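Local coordinates for protein glutathione S-transferase (Ceriporiopsis subvermispora, PDB 6J3E) that binds glutathione and, as a serine-type glutathione S-transferase, probably catalyses conjugation of glutathione, through its thiol, to electrophilic substrates, at residues Ala90-Leu93 and Asp94-Pro98; Ala113-Asn116 and Phe117-Glu121; Phe146-Arg149 and Thr150-Ser154; Ser190-Gly193 and Asn194-Leu198; Pro224-Ala227 and Glu228-Asp231. All coordinates share one frame; numbering follows the deposited sequence.

The five contacts come in series along the chain, each being a local contact within one continuous stretch of chain. Interaction 1 closes helix 86-96 of the thioredoxin-like N-terminal domain; interactions 2 to 5 belong to the helical C-terminal domain, on helix 109-136, on helix 141-153, in the loop after helix 169-189 and at the start of helix 227-232. Interactions 1 and 2, with centres about 21 Å apart, touch where R91 meets A113, at the junction of the two domains. Interaction 3, about 35 Å between centres from interaction 1, carries R151 of the glutathione site, whereas N116 of interaction 2 lies near K26 and S86 of that site. Interactions 1, 2 and 4 all reach the second subunit.

Interaction 1: residues Ala90-Leu93 and Asp94-Pro98; sequences ARYL and DKTYP
D94 begins the last turn of helix 86-96, its N bonding A90 O at 2.9 Å in the regular i to i+4 pattern. K95 N follows to R91 O, while its side chain runs outward. T96 carries the side-chain contact. Its N gives a 2.8 Å bond to Y92 O, and its OG1 donates to the same carbonyl at 3.1 Å, so two donors grip one oxygen. OG1 also sits over one face of the Y92 ring, toward the rim, with CB 4.0 Å from the ring centroid in a CH-pi contact. The ring reaches T96 because CG of Y92 lies anti to the backbone N (chi1 167°). An alanine in place of Y92 would probably uncover T96 CB and deprive D76 of a hydrogen-bond partner. Y97, the first residue to leave helical geometry, still donates from N to L93 O. Both tyrosine hydroxyls bond D76 at the end of strand 73-76, L93 packs on helix 22-34, and D94 forms a salt bridge with K34 of that helix.

Interaction 2: residues Ala113-Asn116 and Phe117-Glu121; sequences AAFN and FAFSE. With EDO (1,2-ethanediol), chain K.
F115 and F119, one turn apart on helix 109-136 of the all-helical C-terminal domain, point the same way into the protein interior. Their aromatic contact is oblique, with planes at 39° and CZ of F115 3.9 Å from CD2 of F119. A CH-pi contact adds to it: F119 CB lies over one face of the F115 ring, 4.3 Å from its centroid. Beyond them, F199 meets F115 edge-to-face and W214 meets the F119 ring. The backbone bonds are those of a regular alpha-helix, F119 N to F115 O being short at 2.7 Å and S120 N to N116 O 2.8 Å; S120 OG adds a weak bond to N116 O. The other side of the helix faces the second subunit, where A118 packs on F117 of the second subunit. A 1,2-ethanediol, probably from the crystallisation liquor, lies here and is bonded to Q184 and W188 of the second subunit. With its CG anti to the backbone N (chi1 -176°), N116 directs ND2 to O2 of this diol in a weak 3.2 Å bond.

Interaction 3: residues Phe146-Arg149 and Thr150-Ser154; sequences FFRR and TREES. With EDO (1,2-ethanediol), chain G.
T150 and R151 pack back against F146 and F147 on helix 141-153, an alpha-helix of the glutathione S-transferase C-terminal domain. T150 holds OG1 between its backbone N and carbonyl carbon (chi1 59°), from where it donates to F146 O at 2.9 Å. T150 N bonds the same oxygen from the opposite face of the carbonyl plane, so two donors share it. The methyl CG2 of T150 lies over one face of the F146 ring, toward its rim.

R151, a residue that binds glutathione, lays its aliphatic chain across the F147 ring. Its CD stands over the ring centre, 3.8 Å from the centroid, and NE is 3.4 Å from CE1 of F147. Ring and guanidinium planes are 27° apart. At the guanidinium edge and in its plane, NH1 of R151 donates to T150 OG1 at 3.1 Å, which would restrict the group's rotation, while NH2 makes a weak bond to a 1,2-ethanediol. A leucine in place of R151 would probably bare part of the F147 face and take from the glutathione site a positive charge. Y45 meets the F147 ring edge-to-face.

R148 and E152 run side by side one turn apart. E161 holds R148 NH2 and E144 its NE, while NH1 of R148 makes a 2.7 Å salt bridge to OE1 of E152, tilted 20° from the guanidinium plane.

Interaction 4: residues Ser190-Gly193 and Asn194-Leu198; sequences SADG and NDKLL
The carboxylate of D192 and the amide of N194 lie side by side, pointing the same way with planes 23° apart, at a type I beta turn running from S190 to G193. OD1 of D192 is met on its anti side by N194 N at 2.8 Å, the donor lying 31° out of the carboxylate plane. This bond closes an Asx turn, which ties the third residue of the beta turn to the extended chain that leaves it. CG of D192 sits between the backbone N and the carbonyl carbon (chi1 64°), which brings OD1 within bonding distance of N194 N.

The turn itself is closed by G193 N bonding S190 O at 3.0 Å. G193 has backbone angles at which a CB would press on the carbonyl oxygen of D192, so glycine suits this position.

K196 comes across the D192 side chain at about a right angle, bending at its end to bring NZ inward. NZ forms a salt bridge with OD1 of D192 at 3.3 Å, weak as a hydrogen bond, and also bonds L189 O. NZ thus has three oxygen partners, D192 OD1, N194 O and L189 O, with D192 likely to offset its charge. The loop joins helix 169-189 to helix 206-222, and D195 anchors it to helix 235-247 by a salt bridge with K239. A191 and D192 pack on D109 of the second subunit. The shortest bond made by K196 NZ within the loop runs nearly straight onto N194 O, at 2.8 Å.

Interaction 5: residues Pro224-Ala227 and Glu228-Asp231; sequences PDSA and EWKD
S226 OG is gripped by two backbone groups: it accepts from W229 N at 3.1 Å, with an N-H...O angle of 147°, and is hydrogen-bonded to G223 O. S226 is the N-cap residue of helix 227-232, and the first bond is its capping bond. OG takes the place between the backbone N and carbonyl carbon (chi1 61°), which turns it toward the first helical turn and to 3.1 Å from CB of W229. The helix then starts regularly, K230 N bonding S226 O at 3.0 Å and D231 N bonding A227 O at 2.9 Å. On the loop side, P224 O lies at the edge of the W229 indole, near its plane and 3.1 Å from CD1. The indole packs on V215 and V218 of helix 206-222 and meets the F232 ring. E228 forms a salt bridge with R171, and D231 bonds W235. Because W229 N is an amide at the helix start, which has no carbonyl of a preceding helical turn to bond, the serine hydroxyl stands in for the missing carbonyl, as is usual at an N-cap.

Interaction 1: residues Ala90-Leu93 and Asp94-Pro98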
loop_
_atom_site.group_PDB
_atom_site.type_symbol
_atom_site.label_atom_id
_atom_site.label_comp_id
_atom_site.label_asym_id
_atom_site.label_seq_id
_atom_site.Cartn_x
_atom_site.Cartn_y
_atom_site.Cartn_z
ATOM N N ALA A 90 -1.614 10.779 15.185
ATOM C CA ALA A 90 -2.867 10.067 15.350
ATOM C C ALA A 90 -2.721 8.987 16.403
ATOM O O ALA A 90 -3.585 8.838 17.278
ATOM C CB ALA A 90 -3.323 9.475 14.010
ATOM N N ARG A 91 -1.613 8.236 16.351
ATOM C CA ARG A 91 -1.420 7.164 17.324
ATOM C C ARG A 91 -1.241 7.729 18.714
ATOM O O ARG A 91 -1.780 7.183 19.684
ATOM C CB ARG A 91 -0.221 6.293 16.957
ATOM C CG ARG A 91 -0.407 5.561 15.636
ATOM C CD ARG A 91 0.786 4.696 15.286
ATOM N NE ARG A 91 0.470 3.751 14.234
ATOM C CZ ARG A 91 0.443 4.065 12.955
ATOM N NH1 ARG A 91 0.151 3.120 12.062
ATOM N NH2 ARG A 91 0.702 5.324 12.539
ATOM N N TYR A 92 -0.469 8.814 18.828
ATOM C CA TYR A 92 -0.304 9.452 20.122
ATOM C C TYR A 92 -1.642 9.920 20.664
ATOM O O TYR A 92 -1.937 9.742 21.848
ATOM C CB TYR A 92 0.659 10.621 20.008
ATOM C CG TYR A 92 0.615 11.485 21.231
ATOM C CD1 TYR A 92 1.421 11.196 22.334
ATOM C CD2 TYR A 92 -0.248 12.584 21.300
ATOM C CE1 TYR A 92 1.382 11.981 23.464
ATOM C CE2 TYR A 92 -0.299 13.372 22.427
ATOM C CZ TYR A 92 0.523 13.066 23.503
ATOM O OH TYR A 92 0.460 13.849 24.618
ATOM N N LEU A 93 -2.457 10.545 19.820
ATOM C CA LEU A 93 -3.760 11.004 20.285
ATOM C C LEU A 93 -4.647 9.834 20.722
ATOM O O LEU A 93 -5.366 9.941 21.728
ATOM C CB LEU A 93 -4.432 11.830 19.193
ATOM C CG LEU A 93 -3.655 13.105 18.882
ATOM C CD1 LEU A 93 -4.358 13.912 17.808
ATOM C CD2 LEU A 93 -3.456 13.903 20.162
ATOM N N ASP A 94 -4.617 8.713 19.976
ATOM C CA ASP A 94 -5.325 7.498 20.396
ATOM C C ASP A 94 -4.896 7.083 21.798
ATOM O O ASP A 94 -5.726 6.783 22.658
ATOM C CB ASP A 94 -5.047 6.333 19.429
ATOM C CG ASP A 94 -6.052 6.223 18.278
ATOM O OD1 ASP A 94 -6.952 7.084 18.145
ATOM O OD2 ASP A 94 -5.911 5.255 17.476
ATOM N N LYS A 95 -3.585 7.059 22.033
ATOM C CA LYS A 95 -3.029 6.438 23.224
ATOM C C LYS A 95 -3.058 7.377 24.425
ATOM O O LYS A 95 -3.127 6.921 25.570
ATOM C CB LYS A 95 -1.605 5.955 22.920
ATOM C CG LYS A 95 -0.631 6.036 24.076
ATOM C CD LYS A 95 0.779 6.318 23.587
ATOM C CE LYS A 95 1.687 6.771 24.735
ATOM N NZ LYS A 95 2.954 7.379 24.228
ATOM N N THR A 96 -3.051 8.678 24.196
ATOM C CA THR A 96 -3.038 9.602 25.318
ATOM C C THR A 96 -4.443 10.024 25.737
ATOM O O THR A 96 -4.660 10.330 26.915
ATOM C CB THR A 96 -2.158 10.809 24.956
ATOM O OG1 THR A 96 -0.833 10.344 24.679
ATOM C CG2 THR A 96 -2.091 11.840 26.079
ATOM N N TYR A 97 -5.411 10.008 24.819
ATOM C CA TYR A 97 -6.785 10.426 25.096
ATOM C C TYR A 97 -7.718 9.277 24.756
ATOM O O TYR A 97 -8.548 9.385 23.849
ATOM C CB TYR A 97 -7.144 11.690 24.322
ATOM C CG TYR A 97 -6.221 12.807 24.707
ATOM C CD1 TYR A 97 -5.042 13.040 24.016
ATOM C CD2 TYR A 97 -6.492 13.592 25.812
ATOM C CE1 TYR A 97 -4.187 14.049 24.401
ATOM C CE2 TYR A 97 -5.638 14.604 26.197
ATOM C CZ TYR A 97 -4.486 14.823 25.500
ATOM O OH TYR A 97 -3.652 15.834 25.926
ATOM N N PRO A 98 -7.622 8.173 25.499
ATOM C CA PRO A 98 -8.302 6.935 25.085
ATOM C C PRO A 98 -9.805 7.026 25.116
ATOM O O PRO A 98 -10.467 6.176 24.508
ATOM C CB PRO A 98 -7.798 5.909 26.105
ATOM C CG PRO A 98 -7.561 6.734 27.328
ATOM C CD PRO A 98 -6.982 8.034 26.816
#

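Interaction 2: residues Ala113-Asn116 and Phe117-Glu121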
loop_
_atom_site.group_PDB
_atom_site.type_symbol
_atom_site.label_atom_id
_atom_site.label_comp_id
_atom_site.label_asym_id
_atom_site.label_seq_id
_atom_site.Cartn_x
_atom_site.Cartn_y
_atom_site.Cartn_z
ATOM N N ALA A 113 -0.418 1.323 8.489
ATOM C CA ALA A 113 0.913 1.711 8.036
ATOM C C ALA A 113 1.142 1.263 6.606
ATOM O O ALA A 113 1.779 1.976 5.818
ATOM C CB ALA A 113 1.984 1.123 8.949
ATOM N N ALA A 114 0.624 0.080 6.251
ATOM C CA ALA A 114 0.706 -0.361 4.868
ATOM C C ALA A 114 -0.171 0.509 3.977
ATOM O O ALA A 114 0.213 0.848 2.853
ATOM C CB ALA A 114 0.305 -1.827 4.759
ATOM N N PHE A 115 -1.348 0.900 4.462
ATOM C CA PHE A 115 -2.192 1.764 3.656
ATOM C C PHE A 115 -1.481 3.072 3.356
ATOM O O PHE A 115 -1.526 3.568 2.224
ATOM C CB PHE A 115 -3.524 2.014 4.364
ATOM C CG PHE A 115 -4.277 3.200 3.829
ATOM C CD1 PHE A 115 -5.128 3.066 2.738
ATOM C CD2 PHE A 115 -4.130 4.465 4.406
ATOM C CE1 PHE A 115 -5.827 4.163 2.240
ATOM C CE2 PHE A 115 -4.835 5.568 3.907
ATOM C CZ PHE A 115 -5.673 5.414 2.822
ATOM N N ASN A 116 -0.795 3.636 4.352
ATOM C CA ASN A 116 -0.102 4.903 4.140
ATOM C C ASN A 116 0.841 4.813 2.945
ATOM O O ASN A 116 0.816 5.665 2.047
ATOM C CB ASN A 116 0.667 5.313 5.401
ATOM C CG ASN A 116 1.325 6.674 5.244
ATOM O OD1 ASN A 116 0.636 7.690 5.213
ATOM N ND2 ASN A 116 2.655 6.697 5.107
ATOM N N PHE A 117 1.673 3.765 2.911
ATOM C CA PHE A 117 2.526 3.524 1.754
ATOM C C PHE A 117 1.717 3.439 0.463
ATOM O O PHE A 117 2.000 4.168 -0.496
ATOM C CB PHE A 117 3.332 2.251 1.953
ATOM C CG PHE A 117 4.254 1.951 0.821
ATOM C CD1 PHE A 117 5.309 2.790 0.532
ATOM C CD2 PHE A 117 4.072 0.832 0.039
ATOM C CE1 PHE A 117 6.159 2.517 -0.521
ATOM C CE2 PHE A 117 4.933 0.546 -1.008
ATOM C CZ PHE A 117 5.976 1.387 -1.283
ATOM N N ALA A 118 0.706 2.556 0.422
ATOM C CA ALA A 118 -0.094 2.380 -0.789
ATOM C C ALA A 118 -0.659 3.707 -1.258
ATOM O O ALA A 118 -0.629 4.031 -2.455
ATOM C CB ALA A 118 -1.234 1.390 -0.546
ATOM N N PHE A 119 -1.172 4.493 -0.307
ATOM C CA PHE A 119 -1.739 5.789 -0.633
ATOM C C PHE A 119 -0.675 6.726 -1.190
ATOM O O PHE A 119 -0.917 7.441 -2.170
ATOM C CB PHE A 119 -2.395 6.380 0.617
ATOM C CG PHE A 119 -3.012 7.726 0.394
ATOM C CD1 PHE A 119 -2.257 8.881 0.518
ATOM C CD2 PHE A 119 -4.345 7.842 0.038
ATOM C CE1 PHE A 119 -2.826 10.131 0.299
ATOM C CE2 PHE A 119 -4.923 9.076 -0.183
ATOM C CZ PHE A 119 -4.167 10.226 -0.047
ATOM N N SER A 120 0.502 6.763 -0.559
ATOM C CA SER A 120 1.572 7.617 -1.064
ATOM C C SER A 120 1.975 7.196 -2.465
ATOM O O SER A 120 2.182 8.040 -3.342
ATOM C CB SER A 120 2.782 7.576 -0.125
ATOM O OG SER A 120 2.565 8.360 1.040
ATOM N N GLU A 121 2.092 5.893 -2.696
ATOM C CA GLU A 121 2.427 5.426 -4.033
ATOM C C GLU A 121 1.327 5.755 -5.032
ATOM O O GLU A 121 1.620 6.167 -6.153
ATOM C CB GLU A 121 2.699 3.926 -4.020
ATOM C CG GLU A 121 4.122 3.604 -3.635
ATOM C CD GLU A 121 5.114 4.532 -4.310
ATOM O OE1 GLU A 121 5.166 4.537 -5.560
ATOM O OE2 GLU A 121 5.829 5.259 -3.586
HETATM C C1 EDO K . 6.838 3.503 3.850
HETATM O O1 EDO K . 7.045 2.152 4.295
HETATM C C2 EDO K . 5.563 4.109 4.446
HETATM O O2 EDO K . 5.109 5.241 3.682
#

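Interaction 3: residues Phe146-Arg149 and Thr150-Ser154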
loop_
_atom_site.group_PDB
_atom_site.type_symbol
_atom_site.label_atom_id
_atom_site.label_comp_id
_atom_site.label_asym_id
_atom_site.label_seq_id
_atom_site.Cartn_x
_atom_site.Cartn_y
_atom_site.Cartn_z
ATOM N N PHE A 146 11.110 30.167 -0.380
ATOM C CA PHE A 146 11.643 28.886 0.065
ATOM C C PHE A 146 11.050 27.722 -0.730
ATOM O O PHE A 146 11.770 26.808 -1.153
ATOM C CB PHE A 146 11.359 28.719 1.558
ATOM C CG PHE A 146 11.896 27.441 2.143
ATOM C CD1 PHE A 146 11.182 26.258 2.037
ATOM C CD2 PHE A 146 13.113 27.432 2.827
ATOM C CE1 PHE A 146 11.671 25.082 2.590
ATOM C CE2 PHE A 146 13.611 26.260 3.378
ATOM C CZ PHE A 146 12.880 25.080 3.271
ATOM N N PHE A 147 9.732 27.714 -0.905
ATOM C CA PHE A 147 9.077 26.577 -1.547
ATOM C C PHE A 147 9.481 26.465 -3.012
ATOM O O PHE A 147 9.850 25.384 -3.494
ATOM C CB PHE A 147 7.563 26.721 -1.419
ATOM C CG PHE A 147 6.806 25.492 -1.790
ATOM C CD1 PHE A 147 6.492 24.552 -0.834
ATOM C CD2 PHE A 147 6.392 25.276 -3.108
ATOM C CE1 PHE A 147 5.788 23.400 -1.177
ATOM C CE2 PHE A 147 5.687 24.135 -3.448
ATOM C CZ PHE A 147 5.385 23.197 -2.473
ATOM N N ARG A 148 9.426 27.581 -3.735
ATOM C CA ARG A 148 9.771 27.546 -5.148
ATOM C C ARG A 148 11.214 27.083 -5.355
ATOM O O ARG A 148 11.479 26.222 -6.208
ATOM C CB ARG A 148 9.530 28.923 -5.763
ATOM C CG ARG A 148 9.914 28.985 -7.211
ATOM C CD ARG A 148 9.813 30.385 -7.773
ATOM N NE ARG A 148 8.440 30.803 -8.030
ATOM C CZ ARG A 148 7.759 30.451 -9.122
ATOM N NH1 ARG A 148 8.314 29.656 -10.044
ATOM N NH2 ARG A 148 6.518 30.892 -9.297
ATOM N N ARG A 149 12.151 27.609 -4.551
ATOM C CA ARG A 149 13.572 27.319 -4.752
ATOM C C ARG A 149 13.866 25.845 -4.535
ATOM O O ARG A 149 14.508 25.195 -5.369
ATOM C CB ARG A 149 14.430 28.164 -3.803
ATOM C CG ARG A 149 15.941 28.022 -4.044
ATOM C CD ARG A 149 16.762 28.055 -2.757
ATOM N NE ARG A 149 16.176 28.929 -1.740
ATOM C CZ ARG A 149 16.053 28.589 -0.459
ATOM N NH1 ARG A 149 16.476 27.392 -0.064
ATOM N NH2 ARG A 149 15.492 29.427 0.418
ATOM N N THR A 150 13.410 25.307 -3.399
ATOM C CA THR A 150 13.696 23.917 -3.061
ATOM C C THR A 150 12.972 22.952 -3.996
ATOM O O THR A 150 13.562 21.959 -4.444
ATOM C CB THR A 150 13.322 23.644 -1.597
ATOM O OG1 THR A 150 11.931 23.916 -1.377
ATOM C CG2 THR A 150 14.134 24.513 -0.664
ATOM N N ARG A 151 11.697 23.224 -4.306
ATOM C CA ARG A 151 10.933 22.303 -5.143
ATOM C C ARG A 151 11.448 22.301 -6.573
ATOM O O ARG A 151 11.563 21.235 -7.191
ATOM C CB ARG A 151 9.445 22.648 -5.099
ATOM C CG ARG A 151 8.659 21.926 -3.955
ATOM C CD ARG A 151 9.224 22.211 -2.552
ATOM N NE ARG A 151 8.524 21.474 -1.499
ATOM C CZ ARG A 151 8.896 21.425 -0.220
ATOM N NH1 ARG A 151 9.979 22.058 0.190
ATOM N NH2 ARG A 151 8.184 20.737 0.651
ATOM N N GLU A 152 11.787 23.477 -7.114
ATOM C CA GLU A 152 12.340 23.522 -8.470
ATOM C C GLU A 152 13.693 22.818 -8.541
ATOM O O GLU A 152 13.965 22.072 -9.489
ATOM C CB GLU A 152 12.462 24.967 -8.956
ATOM C CG GLU A 152 11.151 25.562 -9.480
ATOM C CD GLU A 152 11.270 27.022 -9.914
ATOM O OE1 GLU A 152 10.229 27.718 -9.935
ATOM O OE2 GLU A 152 12.393 27.470 -10.249
ATOM N N GLU A 153 14.551 23.035 -7.543
ATOM C CA GLU A 153 15.843 22.360 -7.536
ATOM C C GLU A 153 15.667 20.851 -7.491
ATOM O O GLU A 153 16.287 20.116 -8.268
ATOM C CB GLU A 153 16.688 22.818 -6.352
ATOM C CG GLU A 153 18.032 22.121 -6.338
ATOM C CD GLU A 153 18.759 22.257 -5.027
ATOM O OE1 GLU A 153 18.113 22.651 -4.027
ATOM O OE2 GLU A 153 19.979 21.972 -5.007
ATOM N N SER A 154 14.827 20.369 -6.574
ATOM C CA SER A 154 14.512 18.947 -6.492
ATOM C C SER A 154 13.936 18.392 -7.787
ATOM O O SER A 154 13.854 17.168 -7.931
ATOM C CB SER A 154 13.526 18.702 -5.352
ATOM O OG SER A 154 12.207 18.922 -5.820
HETATM C C1 EDO G . 4.299 19.820 0.530
HETATM O O1 EDO G . 5.124 20.238 1.648
HETATM C C2 EDO G . 3.183 18.869 0.959
HETATM O O2 EDO G . 2.525 18.439 -0.234
#

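Interaction 4: residues Ser190-Gly193 and Asn194-Leu198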
loop_
_atom_site.group_PDB
_atom_site.type_symbol
_atom_site.label_atom_id
_atom_site.label_comp_id
_atom_site.label_asym_id
_atom_site.label_seq_id
_atom_site.Cartn_x
_atom_site.Cartn_y
_atom_site.Cartn_z
ATOM N N SER A 190 -14.453 -1.148 -2.373
ATOM C CA SER A 190 -15.533 -2.014 -2.825
ATOM C C SER A 190 -15.030 -3.414 -3.180
ATOM O O SER A 190 -15.697 -4.140 -3.927
ATOM C CB SER A 190 -16.224 -1.375 -4.020
ATOM O OG SER A 190 -15.295 -1.294 -5.078
ATOM N N ALA A 191 -13.871 -3.810 -2.643
ATOM C CA ALA A 191 -13.208 -5.049 -3.040
ATOM C C ALA A 191 -13.977 -6.307 -2.658
ATOM O O ALA A 191 -13.727 -7.362 -3.249
ATOM C CB ALA A 191 -11.821 -5.114 -2.413
ATOM N N ASP A 192 -14.852 -6.244 -1.652
ATOM C CA ASP A 192 -15.671 -7.388 -1.268
ATOM C C ASP A 192 -17.084 -7.308 -1.843
ATOM O O ASP A 192 -17.978 -8.006 -1.359
ATOM C CB ASP A 192 -15.731 -7.529 0.259
ATOM C CG ASP A 192 -16.418 -6.339 0.945
ATOM O OD1 ASP A 192 -16.965 -5.460 0.247
ATOM O OD2 ASP A 192 -16.410 -6.281 2.201
ATOM N N GLY A 193 -17.305 -6.456 -2.848
ATOM C CA GLY A 193 -18.616 -6.238 -3.418
ATOM C C GLY A 193 -19.437 -5.169 -2.728
ATOM O O GLY A 193 -20.369 -4.637 -3.337
ATOM N N ASN A 194 -19.109 -4.837 -1.481
ATOM C CA ASN A 194 -19.830 -3.841 -0.696
ATOM C C ASN A 194 -19.124 -2.493 -0.846
ATOM O O ASN A 194 -18.003 -2.320 -0.360
ATOM C CB ASN A 194 -19.872 -4.289 0.761
ATOM C CG ASN A 194 -20.438 -3.243 1.669
ATOM O OD1 ASN A 194 -21.363 -2.515 1.292
ATOM N ND2 ASN A 194 -19.888 -3.146 2.881
ATOM N N ASP A 195 -19.777 -1.531 -1.495
ATOM C CA ASP A 195 -19.144 -0.246 -1.808
ATOM C C ASP A 195 -19.234 0.688 -0.601
ATOM O O ASP A 195 -20.279 1.296 -0.342
ATOM C CB ASP A 195 -19.788 0.377 -3.043
ATOM C CG ASP A 195 -19.088 1.662 -3.490
ATOM O OD1 ASP A 195 -17.939 1.910 -3.068
ATOM O OD2 ASP A 195 -19.694 2.432 -4.264
ATOM N N LYS A 196 -18.124 0.827 0.127
ATOM C CA LYS A 196 -18.070 1.642 1.332
ATOM C C LYS A 196 -17.564 3.048 1.035
ATOM O O LYS A 196 -16.955 3.329 -0.013
ATOM C CB LYS A 196 -17.154 1.025 2.379
ATOM C CG LYS A 196 -17.429 -0.424 2.689
ATOM C CD LYS A 196 -16.166 -1.086 3.239
ATOM C CE LYS A 196 -16.027 -2.497 2.700
ATOM N NZ LYS A 196 -15.694 -2.574 1.256
ATOM N N LEU A 197 -17.807 3.934 1.996
ATOM C CA LEU A 197 -17.129 5.213 2.024
ATOM C C LEU A 197 -16.024 5.259 3.063
ATOM O O LEU A 197 -15.073 6.029 2.900
ATOM C CB LEU A 197 -18.128 6.341 2.281
ATOM C CG LEU A 197 -18.843 6.715 0.992
ATOM C CD1 LEU A 197 -20.251 7.108 1.314
ATOM C CD2 LEU A 197 -18.092 7.834 0.291
ATOM N N LEU A 198 -16.121 4.450 4.106
ATOM C CA LEU A 198 -15.092 4.345 5.116
ATOM C C LEU A 198 -14.442 2.974 5.043
ATOM O O LEU A 198 -15.101 1.963 4.760
ATOM C CB LEU A 198 -15.678 4.559 6.503
ATOM C CG LEU A 198 -16.552 5.798 6.648
ATOM C CD1 LEU A 198 -16.872 5.990 8.121
ATOM C CD2 LEU A 198 -15.862 7.041 6.057
#

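Interaction 5: residues Pro224-Ala227 and Glu228-Asp231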
loop_
_atom_site.group_PDB
_atom_site.type_symbol
_atom_site.label_atom_id
_atom_site.label_comp_id
_atom_site.label_asym_id
_atom_site.label_seq_id
_atom_site.Cartn_x
_atom_site.Cartn_y
_atom_site.Cartn_z
ATOM N N PRO A 224 -12.709 25.742 -4.884
ATOM C CA PRO A 224 -14.009 25.050 -4.959
ATOM C C PRO A 224 -14.760 25.263 -6.267
ATOM O O PRO A 224 -15.590 24.420 -6.633
ATOM C CB PRO A 224 -14.795 25.633 -3.775
ATOM C CG PRO A 224 -13.791 26.278 -2.890
ATOM C CD PRO A 224 -12.580 26.607 -3.696
ATOM N N ASP A 225 -14.512 26.359 -6.985
ATOM C CA ASP A 225 -15.250 26.653 -8.207
ATOM C C ASP A 225 -14.401 26.499 -9.451
ATOM O O ASP A 225 -14.848 26.858 -10.547
ATOM C CB ASP A 225 -15.850 28.061 -8.146
ATOM C CG ASP A 225 -16.996 28.160 -7.144
ATOM O OD1 ASP A 225 -18.062 27.537 -7.380
ATOM O OD2 ASP A 225 -16.832 28.856 -6.119
ATOM N N SER A 226 -13.190 25.978 -9.316
ATOM C CA SER A 226 -12.398 25.655 -10.490
ATOM C C SER A 226 -13.079 24.551 -11.285
ATOM O O SER A 226 -13.787 23.704 -10.731
ATOM C CB SER A 226 -10.994 25.206 -10.090
ATOM O OG SER A 226 -11.045 24.040 -9.282
ATOM N N ALA A 227 -12.849 24.564 -12.597
ATOM C CA ALA A 227 -13.394 23.513 -13.446
ATOM C C ALA A 227 -12.807 22.164 -13.078
ATOM O O ALA A 227 -13.522 21.157 -13.026
ATOM C CB ALA A 227 -13.117 23.826 -14.915
ATOM N N GLU A 228 -11.501 22.125 -12.809
ATOM C CA GLU A 228 -10.864 20.865 -12.444
ATOM C C GLU A 228 -11.484 20.284 -11.179
ATOM O O GLU A 228 -11.750 19.081 -11.109
ATOM C CB GLU A 228 -9.356 21.073 -12.299
ATOM C CG GLU A 228 -8.690 21.373 -13.651
ATOM C CD GLU A 228 -7.203 21.678 -13.536
ATOM O OE1 GLU A 228 -6.460 21.447 -14.523
ATOM O OE2 GLU A 228 -6.773 22.161 -12.464
ATOM N N TRP A 229 -11.785 21.129 -10.193
ATOM C CA TRP A 229 -12.360 20.583 -8.968
ATOM C C TRP A 229 -13.804 20.149 -9.174
ATOM O O TRP A 229 -14.225 19.099 -8.656
ATOM C CB TRP A 229 -12.301 21.580 -7.815
ATOM C CG TRP A 229 -13.164 21.082 -6.715
ATOM C CD1 TRP A 229 -14.385 21.563 -6.349
ATOM C CD2 TRP A 229 -12.908 19.949 -5.862
ATOM N NE1 TRP A 229 -14.891 20.823 -5.304
ATOM C CE2 TRP A 229 -14.005 19.827 -4.989
ATOM C CE3 TRP A 229 -11.847 19.045 -5.741
ATOM C CZ2 TRP A 229 -14.079 18.834 -4.016
ATOM C CZ3 TRP A 229 -11.922 18.059 -4.770
ATOM C CH2 TRP A 229 -13.032 17.959 -3.928
ATOM N N LYS A 230 -14.594 20.962 -9.884
ATOM C CA LYS A 230 -15.971 20.551 -10.122
ATOM C C LYS A 230 -16.021 19.237 -10.895
ATOM O O LYS A 230 -16.932 18.428 -10.680
ATOM C CB LYS A 230 -16.753 21.681 -10.819
ATOM C CG LYS A 230 -17.627 22.494 -9.807
ATOM C CD LYS A 230 -18.526 21.536 -8.939
ATOM C CE LYS A 230 -19.799 22.136 -8.227
ATOM N NZ LYS A 230 -19.633 22.697 -6.857
ATOM N N ASP A 231 -15.015 18.979 -11.734
ATOM C CA ASP A 231 -14.889 17.672 -12.373
ATOM C C ASP A 231 -14.504 16.598 -11.363
ATOM O O ASP A 231 -15.014 15.470 -11.417
ATOM C CB ASP A 231 -13.849 17.734 -13.491
ATOM C CG ASP A 231 -13.580 16.373 -14.120
ATOM O OD1 ASP A 231 -14.534 15.732 -14.630
ATOM O OD2 ASP A 231 -12.401 15.936 -14.106
#